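Long-range contact in abietadiene synthase, chloroplastic (Abies grandis, PDB 3S9V), which is a plastid enzyme of the terpene synthase family, largely alpha-helical and including a metal-binding domain: residues L497-P511 against Y527-L540. Residues are numbered along the deposited sequence; the frame is centred on the assembly and turned at random.
Sequences LNFTRERVTEIYFSP and YTKTSNFTVILDDL
Ile507 and Thr528 interlock as reciprocal knobs into holes where helix 504-511 crosses helix 527-540, the short axes 8.8 Å apart and 127° between their directions. Ile507 drops among Thr528, Ser531, Asn532 and Val535. Its two branches part: CG2 lies 3.7 Å from Ser531 CB, while CD1, at the end of the longer arm, presses on the amide of Asn532, 3.4 Å from ND2. Thr528 fills the return hole between Val504, Ile507, Tyr508 and Pro511; its OG1 lies at the edge of the Tyr508 ring, 3.4 Å from CD1, but is hydrogen-bonded to Arg524 O. One turn after Ile507, Pro511 lays CB over a face of the Tyr527 ring, a CH-pi contact 4.0 Å from the centroid, while the phenol OH reaches Thr750 of helix 741-757.

Ahead of the N-terminus of helix 504-511, the loop 497-503 runs along the later turns of 527-540. Phe499, its CG wedged between backbone N and carbonyl carbon (chi1 57°), turns its edge to Ile536 O and Asp539 CB; Leu540 CD1 covers one face and Thr500 CG2 the other. Thr500 OG1, swung anti to its own N (chi1 -174°), donates to Asp539 OD2 at 2.8 Å, nearly in line with the C-O bond. Arg503 NH2 lies against Val535 CG1 and stays 4.2 Å from Asp539 OD2, too far for a salt bridge; the charges may still attract.

Within the metal-binding family region, mixed apolar and polar knobs thus join the helices, while Phe499, Leu497 and the single cross-contact hydrogen bond hold the loop; Asn532 ND2, buried with no hydrogen-bond partner in the model, probably carries a desolvation cost.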
loop_
_atom_site.group_PDB
_atom_site.type_symbol
_atom_site.label_atom_id
_atom_site.label_comp_id
_atom_site.label_asym_id
_atom_site.label_seq_id
_atom_site.Cartn_x
_atom_site.Cartn_y
_atom_site.Cartn_z
ATOM N N LEU A 497 38.014 -16.575 -13.418
ATOM C CA LEU A 497 37.064 -16.633 -14.524
ATOM C C LEU A 497 37.045 -15.310 -15.283
ATOM O O LEU A 497 36.769 -14.259 -14.707
ATOM C CB LEU A 497 35.662 -16.942 -13.995
ATOM C CG LEU A 497 35.537 -18.173 -13.096
ATOM C CD1 LEU A 497 34.095 -18.322 -12.639
ATOM C CD2 LEU A 497 36.000 -19.409 -13.843
ATOM N N ASN A 498 37.331 -15.366 -16.578
ATOM C CA ASN A 498 37.358 -14.164 -17.396
ATOM C C ASN A 498 36.172 -14.059 -18.343
ATOM O O ASN A 498 36.095 -13.126 -19.144
ATOM C CB ASN A 498 38.659 -14.115 -18.200
ATOM C CG ASN A 498 38.900 -15.385 -18.995
ATOM O OD1 ASN A 498 38.058 -15.807 -19.789
ATOM N ND2 ASN A 498 40.057 -16.002 -18.783
ATOM N N PHE A 499 35.249 -15.011 -18.256
ATOM C CA PHE A 499 34.077 -15.001 -19.127
ATOM C C PHE A 499 32.844 -14.470 -18.413
ATOM O O PHE A 499 31.754 -14.424 -18.990
ATOM C CB PHE A 499 33.783 -16.404 -19.650
ATOM C CG PHE A 499 33.569 -17.419 -18.571
ATOM C CD1 PHE A 499 34.648 -18.092 -18.009
ATOM C CD2 PHE A 499 32.289 -17.693 -18.101
ATOM C CE1 PHE A 499 34.456 -19.026 -16.997
ATOM C CE2 PHE A 499 32.085 -18.624 -17.087
ATOM C CZ PHE A 499 33.170 -19.293 -16.535
ATOM N N THR A 500 33.013 -14.073 -17.158
ATOM C CA THR A 500 31.900 -13.540 -16.386
ATOM C C THR A 500 32.346 -12.438 -15.428
ATOM O O THR A 500 33.375 -12.555 -14.757
ATOM C CB THR A 500 31.188 -14.659 -15.586
ATOM O OG1 THR A 500 30.023 -14.118 -14.949
ATOM C CG2 THR A 500 32.119 -15.249 -14.529
ATOM N N ARG A 501 31.560 -11.365 -15.384
ATOM C CA ARG A 501 31.838 -10.218 -14.526
ATOM C C ARG A 501 31.317 -10.418 -13.103
ATOM O O ARG A 501 30.130 -10.681 -12.897
ATOM C CB ARG A 501 31.210 -8.956 -15.122
ATOM C CG ARG A 501 29.779 -9.152 -15.593
ATOM C CD ARG A 501 28.980 -7.872 -15.471
ATOM N NE ARG A 501 28.914 -7.426 -14.083
ATOM C CZ ARG A 501 28.131 -6.445 -13.643
ATOM N NH1 ARG A 501 27.336 -5.799 -14.486
ATOM N NH2 ARG A 501 28.142 -6.114 -12.359
ATOM N N GLU A 502 32.217 -10.291 -12.131
ATOM C CA GLU A 502 31.883 -10.445 -10.718
ATOM C C GLU A 502 30.800 -9.436 -10.325
ATOM O O GLU A 502 30.824 -8.290 -10.782
ATOM C CB GLU A 502 33.143 -10.233 -9.871
ATOM C CG GLU A 502 32.940 -10.355 -8.368
ATOM C CD GLU A 502 32.380 -9.097 -7.729
ATOM O OE1 GLU A 502 32.059 -9.146 -6.522
ATOM O OE2 GLU A 502 32.268 -8.062 -8.422
ATOM N N ARG A 503 29.858 -9.862 -9.484
ATOM C CA ARG A 503 28.769 -8.989 -9.043
ATOM C C ARG A 503 27.967 -9.548 -7.867
ATOM O O ARG A 503 26.733 -9.579 -7.894
ATOM C CB ARG A 503 27.834 -8.703 -10.220
ATOM C CG ARG A 503 27.518 -9.921 -11.067
ATOM C CD ARG A 503 26.744 -9.523 -12.312
ATOM N NE ARG A 503 26.790 -10.558 -13.340
ATOM C CZ ARG A 503 26.383 -10.386 -14.593
ATOM N NH1 ARG A 503 25.894 -9.215 -14.979
ATOM N NH2 ARG A 503 26.479 -11.380 -15.465
ATOM N N VAL A 504 28.678 -9.971 -6.827
ATOM C CA VAL A 504 28.054 -10.538 -5.635
ATOM C C VAL A 504 27.073 -9.573 -4.968
ATOM O O VAL A 504 26.002 -9.980 -4.533
ATOM C CB VAL A 504 29.120 -10.955 -4.592
ATOM C CG1 VAL A 504 28.446 -11.451 -3.320
ATOM C CG2 VAL A 504 30.010 -12.042 -5.171
ATOM N N THR A 505 27.452 -8.301 -4.888
ATOM C CA THR A 505 26.614 -7.276 -4.269
ATOM C C THR A 505 25.283 -7.140 -4.988
ATOM O O THR A 505 24.219 -7.174 -4.375
ATOM C CB THR A 505 27.300 -5.898 -4.298
ATOM O OG1 THR A 505 28.549 -5.966 -3.600
ATOM C CG2 THR A 505 26.413 -4.852 -3.648
ATOM N N GLU A 506 25.366 -6.964 -6.298
ATOM C CA GLU A 506 24.197 -6.818 -7.149
ATOM C C GLU A 506 23.278 -8.031 -6.992
ATOM O O GLU A 506 22.058 -7.895 -6.941
ATOM C CB GLU A 506 24.674 -6.674 -8.593
ATOM C CG GLU A 506 23.625 -6.401 -9.642
ATOM C CD GLU A 506 24.269 -6.119 -10.991
ATOM O OE1 GLU A 506 25.003 -5.111 -11.093
ATOM O OE2 GLU A 506 24.059 -6.907 -11.942
ATOM N N ILE A 507 23.877 -9.213 -6.894
ATOM C CA ILE A 507 23.123 -10.453 -6.741
ATOM C C ILE A 507 22.578 -10.654 -5.328
ATOM O O ILE A 507 21.482 -11.191 -5.150
ATOM C CB ILE A 507 23.990 -11.671 -7.116
ATOM C CG1 ILE A 507 24.240 -11.678 -8.625
ATOM C CG2 ILE A 507 23.309 -12.963 -6.681
ATOM C CD1 ILE A 507 25.078 -12.849 -9.097
ATOM N N TYR A 508 23.337 -10.226 -4.326
ATOM C CA TYR A 508 22.909 -10.375 -2.940
ATOM C C TYR A 508 21.739 -9.440 -2.640
ATOM O O TYR A 508 20.923 -9.704 -1.756
ATOM C CB TYR A 508 24.062 -10.074 -1.982
ATOM C CG TYR A 508 23.636 -10.121 -0.538
ATOM C CD1 TYR A 508 23.254 -11.323 0.053
ATOM C CD2 TYR A 508 23.546 -8.954 0.222
ATOM C CE1 TYR A 508 22.787 -11.368 1.361
ATOM C CE2 TYR A 508 23.076 -8.984 1.530
ATOM C CZ TYR A 508 22.696 -10.195 2.091
ATOM O OH TYR A 508 22.195 -10.231 3.371
ATOM N N PHE A 509 21.667 -8.343 -3.384
ATOM C CA PHE A 509 20.600 -7.371 -3.210
ATOM C C PHE A 509 19.228 -8.016 -3.371
ATOM O O PHE A 509 18.308 -7.743 -2.603
ATOM C CB PHE A 509 20.735 -6.248 -4.241
ATOM C CG PHE A 509 19.442 -5.524 -4.522
ATOM C CD1 PHE A 509 18.889 -4.664 -3.580
ATOM C CD2 PHE A 509 18.762 -5.729 -5.716
ATOM C CE1 PHE A 509 17.680 -4.021 -3.826
ATOM C CE2 PHE A 509 17.544 -5.087 -5.972
ATOM C CZ PHE A 509 17.007 -4.235 -5.027
ATOM N N SER A 510 19.104 -8.865 -4.385
ATOM C CA SER A 510 17.846 -9.527 -4.681
ATOM C C SER A 510 17.156 -10.171 -3.487
ATOM O O SER A 510 16.131 -9.677 -3.027
ATOM C CB SER A 510 18.045 -10.557 -5.795
ATOM O OG SER A 510 18.393 -9.911 -7.006
ATOM N N PRO A 511 17.702 -11.275 -2.960
ATOM C CA PRO A 511 17.007 -11.870 -1.816
ATOM C C PRO A 511 16.932 -10.935 -0.609
ATOM O O PRO A 511 15.965 -10.963 0.150
ATOM C CB PRO A 511 17.826 -13.123 -1.533
ATOM C CG PRO A 511 19.209 -12.685 -1.881
ATOM C CD PRO A 511 19.006 -11.927 -3.177
ATOM N N TYR A 527 20.784 -18.567 -1.796
ATOM C CA TYR A 527 20.083 -17.944 -2.914
ATOM C C TYR A 527 21.124 -17.191 -3.741
ATOM O O TYR A 527 21.166 -17.288 -4.968
ATOM C CB TYR A 527 19.023 -16.970 -2.373
ATOM C CG TYR A 527 18.094 -16.386 -3.406
ATOM C CD1 TYR A 527 18.565 -15.538 -4.401
ATOM C CD2 TYR A 527 16.730 -16.680 -3.381
ATOM C CE1 TYR A 527 17.703 -14.993 -5.349
ATOM C CE2 TYR A 527 15.863 -16.144 -4.316
ATOM C CZ TYR A 527 16.354 -15.299 -5.300
ATOM O OH TYR A 527 15.489 -14.760 -6.228
ATOM N N THR A 528 21.972 -16.448 -3.044
ATOM C CA THR A 528 23.016 -15.665 -3.678
ATOM C C THR A 528 24.043 -16.517 -4.424
ATOM O O THR A 528 24.395 -16.213 -5.568
ATOM C CB THR A 528 23.738 -14.810 -2.633
ATOM O OG1 THR A 528 22.789 -13.933 -2.010
ATOM C CG2 THR A 528 24.857 -14.000 -3.284
ATOM N N LYS A 529 24.529 -17.574 -3.782
ATOM C CA LYS A 529 25.510 -18.445 -4.417
ATOM C C LYS A 529 24.912 -19.151 -5.623
ATOM O O LYS A 529 25.532 -19.217 -6.685
ATOM C CB LYS A 529 26.046 -19.467 -3.415
ATOM C CG LYS A 529 27.045 -18.857 -2.435
ATOM C CD LYS A 529 27.394 -19.806 -1.304
ATOM C CE LYS A 529 28.343 -19.134 -0.317
ATOM N NZ LYS A 529 28.597 -19.977 0.887
ATOM N N THR A 530 23.699 -19.664 -5.461
ATOM C CA THR A 530 23.030 -20.357 -6.549
ATOM C C THR A 530 22.752 -19.425 -7.727
ATOM O O THR A 530 22.941 -19.811 -8.875
ATOM C CB THR A 530 21.718 -20.984 -6.069
ATOM O OG1 THR A 530 21.964 -21.721 -4.861
ATOM C CG2 THR A 530 21.179 -21.933 -7.118
ATOM N N SER A 531 22.315 -18.198 -7.446
ATOM C CA SER A 531 22.047 -17.231 -8.511
ATOM C C SER A 531 23.340 -16.892 -9.242
ATOM O O SER A 531 23.375 -16.839 -10.471
ATOM C CB SER A 531 21.449 -15.942 -7.943
ATOM O OG SER A 531 20.203 -16.184 -7.326
ATOM N N ASN A 532 24.405 -16.655 -8.481
ATOM C CA ASN A 532 25.693 -16.324 -9.080
ATOM C C ASN A 532 26.133 -17.464 -9.994
ATOM O O ASN A 532 26.679 -17.232 -11.074
ATOM C CB ASN A 532 26.749 -16.080 -8.001
ATOM C CG ASN A 532 27.706 -14.968 -8.376
ATOM O OD1 ASN A 532 28.301 -14.987 -9.454
ATOM N ND2 ASN A 532 27.855 -13.987 -7.494
ATOM N N PHE A 533 25.889 -18.700 -9.575
ATOM C CA PHE A 533 26.267 -19.820 -10.416
ATOM C C PHE A 533 25.419 -19.937 -11.673
ATOM O O PHE A 533 25.899 -20.430 -12.688
ATOM C CB PHE A 533 26.246 -21.133 -9.635
ATOM C CG PHE A 533 27.602 -21.540 -9.137
ATOM C CD1 PHE A 533 27.951 -21.379 -7.801
ATOM C CD2 PHE A 533 28.559 -22.019 -10.026
ATOM C CE1 PHE A 533 29.230 -21.686 -7.358
ATOM C CE2 PHE A 533 29.846 -22.331 -9.592
ATOM C CZ PHE A 533 30.180 -22.162 -8.254
ATOM N N THR A 534 24.166 -19.489 -11.625
ATOM C CA THR A 534 23.343 -19.557 -12.830
ATOM C C THR A 534 23.869 -18.514 -13.820
ATOM O O THR A 534 23.750 -18.687 -15.029
ATOM C CB THR A 534 21.838 -19.300 -12.541
ATOM O OG1 THR A 534 21.655 -17.994 -11.980
ATOM C CG2 THR A 534 21.311 -20.329 -11.573
ATOM N N VAL A 535 24.468 -17.444 -13.301
ATOM C CA VAL A 535 25.026 -16.394 -14.154
ATOM C C VAL A 535 26.321 -16.876 -14.794
ATOM O O VAL A 535 26.525 -16.710 -15.998
ATOM C CB VAL A 535 25.316 -15.104 -13.351
ATOM C CG1 VAL A 535 26.238 -14.178 -14.144
ATOM C CG2 VAL A 535 24.013 -14.396 -13.040
ATOM N N ILE A 536 27.184 -17.474 -13.978
ATOM C CA ILE A 536 28.471 -18.001 -14.425
ATOM C C ILE A 536 28.294 -19.098 -15.478
ATOM O O ILE A 536 28.941 -19.074 -16.531
ATOM C CB ILE A 536 29.277 -18.583 -13.223
ATOM C CG1 ILE A 536 29.724 -17.452 -12.288
ATOM C CG2 ILE A 536 30.483 -19.361 -13.716
ATOM C CD1 ILE A 536 30.384 -17.955 -11.012
ATOM N N LEU A 537 27.424 -20.063 -15.189
ATOM C CA LEU A 537 27.179 -21.160 -16.115
ATOM C C LEU A 537 26.453 -20.665 -17.362
ATOM O O LEU A 537 26.643 -21.198 -18.457
ATOM C CB LEU A 537 26.379 -22.272 -15.428
ATOM C CG LEU A 537 27.109 -22.931 -14.249
ATOM C CD1 LEU A 537 26.300 -24.106 -13.719
ATOM C CD2 LEU A 537 28.470 -23.407 -14.699
ATOM N N ASP A 538 25.634 -19.635 -17.196
ATOM C CA ASP A 538 24.913 -19.069 -18.326
ATOM C C ASP A 538 25.940 -18.520 -19.314
ATOM O O ASP A 538 25.812 -18.716 -20.524
ATOM C CB ASP A 538 23.998 -17.935 -17.868
ATOM C CG ASP A 538 23.050 -17.482 -18.952
ATOM O OD1 ASP A 538 22.380 -16.446 -18.764
ATOM O OD2 ASP A 538 22.969 -18.168 -19.992
ATOM N N ASP A 539 26.953 -17.826 -18.796
ATOM C CA ASP A 539 27.994 -17.267 -19.655
ATOM C C ASP A 539 28.836 -18.398 -20.251
ATOM O O ASP A 539 29.219 -18.352 -21.422
ATOM C CB ASP A 539 28.906 -16.307 -18.875
ATOM C CG ASP A 539 28.178 -15.057 -18.393
ATOM O OD1 ASP A 539 27.279 -14.561 -19.111
ATOM O OD2 ASP A 539 28.523 -14.554 -17.298
ATOM N N LEU A 540 29.115 -19.412 -19.438
ATOM C CA LEU A 540 29.903 -20.549 -19.889
ATOM C C LEU A 540 29.234 -21.234 -21.083
ATOM O O LEU A 540 29.845 -21.384 -22.136
ATOM C CB LEU A 540 30.079 -21.558 -18.753
ATOM C CG LEU A 540 31.089 -22.665 -19.059
ATOM C CD1 LEU A 540 32.486 -22.037 -19.188
ATOM C CD2 LEU A 540 31.073 -23.717 -17.960
#